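Local coordinates for protein putative dihydrodipicolinate synthase (Thermus thermophilus, PDB 2PCQ) that is a putative member of the dihydrodipicolinate synthase family, built on a TIM barrel, at residues Glu274-Glu278 against Glu279-Leu283; Gln220-Gln223 against Lys224-Phe227. All blocks are in the same frame, centred on the assembly; numbering follows the deposited sequence.

Contact 1: Glu274-Glu278 against Glu279-Leu283; sequences EGLKE and EGWVL
Val282 lays its CG2 methyl over the last helical turn, 3.4 Å from the backbone N of Lys277 and 3.6 Å from Lys277 CB. With CG1 anti to the backbone N (chi1 176°), CG2 is the methyl turned to the helix, and Leu276 CB is also within packing distance of it. From Leu276 to Trp281 the chain closes the end of helix 266-278 in a Schellman motif. Trp281 N donates to Leu276 O at 3.0 Å, in a fairly straight bond (162° at the hydrogen), and Gly280 N reaches Lys277 O at 3.0 Å from well above the carbonyl plane. Gly280 takes the positive phi (88°) that the motif requires and glycine readily accommodates. The hydrophobic pair usual in this motif is Leu276 CD2 with Trp281 CD1, 4.4 Å apart and oblique to the indole; Val282 adds its contact just beyond. Lys277 O also accepts from a water at 2.7 Å, which in turn receives Val282 N. Glu279 passes its CG 3.4 Å from Gly275 O and sends its carboxylate to Lys225 of helix 216-247. The terminal carbonyls of Leu276 and Lys277 are thus satisfied by the returning chain and one water.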
loop_
_atom_site.group_PDB
_atom_site.type_symbol
_atom_site.label_atom_id
_atom_site.label_comp_id
_atom_site.label_asym_id
_atom_site.label_seq_id
_atom_site.Cartn_x
_atom_site.Cartn_y
_atom_site.Cartn_z
ATOM N N GLU A 274 -8.723 -30.935 14.519
ATOM C CA GLU A 274 -9.314 -32.162 15.044
ATOM C C GLU A 274 -10.267 -32.799 14.040
ATOM O O GLU A 274 -10.348 -34.021 13.941
ATOM C CB GLU A 274 -10.057 -31.886 16.355
ATOM C CG GLU A 274 -9.148 -31.770 17.567
ATOM C CD GLU A 274 -8.270 -32.997 17.747
ATOM O OE1 GLU A 274 -8.799 -34.128 17.692
ATOM O OE2 GLU A 274 -7.048 -32.835 17.947
ATOM N N GLY A 275 -10.989 -31.964 13.298
ATOM C CA GLY A 275 -11.920 -32.471 12.306
ATOM C C GLY A 275 -11.199 -33.246 11.219
ATOM O O GLY A 275 -11.613 -34.345 10.843
ATOM N N LEU A 276 -10.115 -32.673 10.705
ATOM C CA LEU A 276 -9.336 -33.334 9.667
ATOM C C LEU A 276 -8.681 -34.586 10.230
ATOM O O LEU A 276 -8.538 -35.590 9.533
ATOM C CB LEU A 276 -8.259 -32.393 9.117
ATOM C CG LEU A 276 -8.751 -31.283 8.184
ATOM C CD1 LEU A 276 -7.602 -30.351 7.825
ATOM C CD2 LEU A 276 -9.342 -31.907 6.929
ATOM N N LYS A 277 -8.285 -34.531 11.496
ATOM C CA LYS A 277 -7.646 -35.682 12.114
ATOM C C LYS A 277 -8.630 -36.845 12.218
ATOM O O LYS A 277 -8.269 -37.995 11.980
ATOM C CB LYS A 277 -7.121 -35.328 13.506
ATOM C CG LYS A 277 -6.355 -36.466 14.163
ATOM C CD LYS A 277 -5.885 -36.089 15.554
ATOM C CE LYS A 277 -5.157 -37.245 16.210
ATOM N NZ LYS A 277 -4.779 -36.927 17.610
ATOM N N GLU A 278 -9.873 -36.532 12.571
ATOM C CA GLU A 278 -10.914 -37.546 12.702
ATOM C C GLU A 278 -11.211 -38.171 11.340
ATOM O O GLU A 278 -11.577 -39.342 11.257
ATOM C CB GLU A 278 -12.181 -36.918 13.286
ATOM C CG GLU A 278 -13.313 -37.898 13.542
ATOM C CD GLU A 278 -12.916 -39.018 14.489
ATOM O OE1 GLU A 278 -12.396 -38.717 15.585
ATOM O OE2 GLU A 278 -13.128 -40.200 14.138
ATOM N N GLU A 279 -11.048 -37.386 10.276
ATOM C CA GLU A 279 -11.279 -37.878 8.919
ATOM C C GLU A 279 -10.103 -38.721 8.441
ATOM O O GLU A 279 -10.185 -39.363 7.395
ATOM C CB GLU A 279 -11.467 -36.723 7.932
ATOM C CG GLU A 279 -12.743 -35.937 8.091
ATOM C CD GLU A 279 -12.946 -34.972 6.941
ATOM O OE1 GLU A 279 -13.044 -35.439 5.788
ATOM O OE2 GLU A 279 -13.002 -33.751 7.181
ATOM N N GLY A 280 -9.008 -38.694 9.196
ATOM C CA GLY A 280 -7.832 -39.471 8.836
ATOM C C GLY A 280 -6.845 -38.778 7.911
ATOM O O GLY A 280 -6.005 -39.436 7.298
ATOM N N TRP A 281 -6.928 -37.452 7.822
ATOM C CA TRP A 281 -6.043 -36.677 6.950
ATOM C C TRP A 281 -4.805 -36.079 7.622
ATOM O O TRP A 281 -3.942 -35.519 6.941
ATOM C CB TRP A 281 -6.832 -35.544 6.284
ATOM C CG TRP A 281 -7.585 -35.946 5.047
ATOM C CD1 TRP A 281 -8.889 -35.665 4.759
ATOM C CD2 TRP A 281 -7.060 -36.640 3.906
ATOM N NE1 TRP A 281 -9.211 -36.139 3.508
ATOM C CE2 TRP A 281 -8.110 -36.748 2.964
ATOM C CE3 TRP A 281 -5.813 -37.192 3.589
ATOM C CZ2 TRP A 281 -7.944 -37.372 1.722
ATOM C CZ3 TRP A 281 -5.648 -37.814 2.353
ATOM C CH2 TRP A 281 -6.711 -37.903 1.438
ATOM N N VAL A 282 -4.703 -36.196 8.942
ATOM C CA VAL A 282 -3.564 -35.624 9.660
ATOM C C VAL A 282 -2.371 -36.558 9.835
ATOM O O VAL A 282 -2.526 -37.731 10.173
ATOM C CB VAL A 282 -3.999 -35.097 11.042
ATOM C CG1 VAL A 282 -2.785 -34.593 11.823
ATOM C CG2 VAL A 282 -5.009 -33.967 10.859
ATOM N N LEU A 283 -1.180 -36.013 9.601
ATOM C CA LEU A 283 0.071 -36.756 9.712
ATOM C C LEU A 283 -0.020 -38.169 9.142
ATOM O O LEU A 283 0.323 -39.132 9.862
ATOM C CB LEU A 283 0.517 -36.806 11.177
ATOM C CG LEU A 283 0.967 -35.464 11.758
ATOM C CD1 LEU A 283 1.322 -35.626 13.228
ATOM C CD2 LEU A 283 2.167 -34.957 10.971
HETATM O O HOH W 1 -5.748 -38.226 10.930
#

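Contact 2: Gln220-Gln223 against Lys224-Phe227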
loop_
_atom_site.group_PDB
_atom_site.type_symbol
_atom_site.label_atom_id
_atom_site.label_comp_id
_atom_site.label_asym_id
_atom_site.label_seq_id
_atom_site.Cartn_x
_atom_site.Cartn_y
_atom_site.Cartn_z
ATOM N N GLN A 220 -11.365 -30.616 -6.513
ATOM C CA GLN A 220 -12.095 -29.467 -5.993
ATOM C C GLN A 220 -12.666 -29.725 -4.603
ATOM O O GLN A 220 -12.622 -28.847 -3.747
ATOM C CB GLN A 220 -13.215 -29.060 -6.958
ATOM C CG GLN A 220 -12.705 -28.531 -8.295
ATOM C CD GLN A 220 -13.824 -28.075 -9.210
ATOM O OE1 GLN A 220 -14.753 -28.829 -9.488
ATOM N NE2 GLN A 220 -13.735 -26.837 -9.690
ATOM N N GLU A 221 -13.198 -30.923 -4.368
ATOM C CA GLU A 221 -13.757 -31.231 -3.053
ATOM C C GLU A 221 -12.677 -31.244 -1.981
ATOM O O GLU A 221 -12.903 -30.792 -0.858
ATOM C CB GLU A 221 -14.486 -32.581 -3.061
ATOM C CG GLU A 221 -15.828 -32.563 -3.789
ATOM C CD GLU A 221 -16.784 -31.513 -3.237
ATOM O OE1 GLU A 221 -17.082 -31.554 -2.023
ATOM O OE2 GLU A 221 -17.238 -30.647 -4.015
ATOM N N LEU A 222 -11.502 -31.762 -2.321
ATOM C CA LEU A 222 -10.413 -31.808 -1.352
ATOM C C LEU A 222 -9.871 -30.395 -1.119
ATOM O O LEU A 222 -9.503 -30.038 0.002
ATOM C CB LEU A 222 -9.305 -32.747 -1.841
ATOM C CG LEU A 222 -8.245 -33.155 -0.814
ATOM C CD1 LEU A 222 -8.914 -33.547 0.499
ATOM C CD2 LEU A 222 -7.417 -34.314 -1.367
ATOM N N GLN A 223 -9.835 -29.595 -2.183
ATOM C CA GLN A 223 -9.370 -28.212 -2.099
ATOM C C GLN A 223 -10.284 -27.433 -1.146
ATOM O O GLN A 223 -9.817 -26.644 -0.323
ATOM C CB GLN A 223 -9.376 -27.582 -3.501
ATOM C CG GLN A 223 -9.557 -26.059 -3.571
ATOM C CD GLN A 223 -8.385 -25.266 -3.027
ATOM O OE1 GLN A 223 -7.219 -25.624 -3.228
ATOM N NE2 GLN A 223 -8.689 -24.161 -2.354
ATOM N N LYS A 224 -11.587 -27.665 -1.256
ATOM C CA LYS A 224 -12.548 -26.996 -0.388
ATOM C C LYS A 224 -12.391 -27.487 1.051
ATOM O O LYS A 224 -12.465 -26.701 1.998
ATOM C CB LYS A 224 -13.972 -27.262 -0.885
ATOM C CG LYS A 224 -14.259 -26.629 -2.240
ATOM C CD LYS A 224 -15.465 -27.252 -2.931
ATOM C CE LYS A 224 -16.740 -27.052 -2.140
ATOM N NZ LYS A 224 -17.902 -27.679 -2.835
ATOM N N LYS A 225 -12.167 -28.787 1.211
ATOM C CA LYS A 225 -11.998 -29.376 2.534
ATOM C C LYS A 225 -10.767 -28.831 3.254
ATOM O O LYS A 225 -10.796 -28.600 4.467
ATOM C CB LYS A 225 -11.885 -30.898 2.424
ATOM C CG LYS A 225 -11.655 -31.600 3.760
ATOM C CD LYS A 225 -11.637 -33.114 3.595
ATOM C CE LYS A 225 -12.993 -33.639 3.138
ATOM N NZ LYS A 225 -14.063 -33.334 4.130
ATOM N N LEU A 226 -9.689 -28.620 2.504
ATOM C CA LEU A 226 -8.444 -28.121 3.082
ATOM C C LEU A 226 -8.345 -26.594 3.183
ATOM O O LEU A 226 -7.437 -26.071 3.831
ATOM C CB LEU A 226 -7.250 -28.655 2.279
ATOM C CG LEU A 226 -7.069 -30.177 2.246
ATOM C CD1 LEU A 226 -5.915 -30.551 1.313
ATOM C CD2 LEU A 226 -6.805 -30.688 3.661
ATOM N N PHE A 227 -9.271 -25.880 2.556
ATOM C CA PHE A 227 -9.231 -24.421 2.591
ATOM C C PHE A 227 -9.162 -23.811 4.001
ATOM O O PHE A 227 -8.304 -22.976 4.273
ATOM C CB PHE A 227 -10.436 -23.828 1.852
ATOM C CG PHE A 227 -10.493 -22.325 1.914
ATOM C CD1 PHE A 227 -9.725 -21.549 1.048
ATOM C CD2 PHE A 227 -11.262 -21.686 2.885
ATOM C CE1 PHE A 227 -9.716 -20.155 1.151
ATOM C CE2 PHE A 227 -11.262 -20.292 2.999
ATOM C CZ PHE A 227 -10.487 -19.526 2.132
#
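Gln220 O accepts the backbone N of Lys224 at 2.9 Å and, at the same time, has the Lys224 side chain folded against it, with CG 3.1 Å away. Further along, Lys224 bends at chi3 (63°), which brings its ammonium back beside Glu221; the two side chains run next to each other in the same direction. NZ meets Glu221 OE2 at 3.3 Å on the syn side of the carboxylate, 27° out of its plane, a rather long salt bridge between residues three apart. The backbone continues with the i to i+4 bonds Lys225 N to Glu221 O and Leu226 N to Leu222 O, the latter 2.9 Å long. On another side of the helix Leu222 and Leu226 make the apolar contact, Leu222 CG to Leu226 CD1 at 4.1 Å, and both leucines pack on helix 201-212. Leu222 CD1 also lies 4.1 Å from Lys225 CD, the aliphatic part of a lysine whose ammonium pairs with Glu279. Gln223 has its amide near the edge of the Phe227 ring, but both ends are held elsewhere: NE2 donates to Pro179 O, and OE1 accepts from Leu182 N. Gln220 NE2 bonds to Ala186 O of the second subunit, whose Gln165 and Ala166 also pack on Lys224 and Phe227. The arrangement is that of an amphipathic alpha-helix with an i to i+3 salt bridge, here in the helical region that follows the eighth strand of the TIM barrel and shared between the protein interior and a subunit interface.

The centres of contact 1 and contact 2 lie about 14 Å apart, yet the two touch directly through Lys225. Its NZ forms a salt bridge with Glu279 OE1 at 2.9 Å, while its CG lies 3.9 Å from Leu276 CD2 and its CD 3.9 Å from Trp281 NE1. Trp281 NE1 also comes within 4.0 Å of Leu222 CD1, and the indole reaches on to Ala203 and Ala206 of helix 201-212. The C-terminal tail is thereby laid across the long helix 216-247 by one salt bridge and by packing of the indole and of Leu276. A glycerol, probably from the crystallisation liquor, lies about 4 Å from the Trp281 side chain. Neither contact includes Ala143 or Val148, the residues of the potassium site.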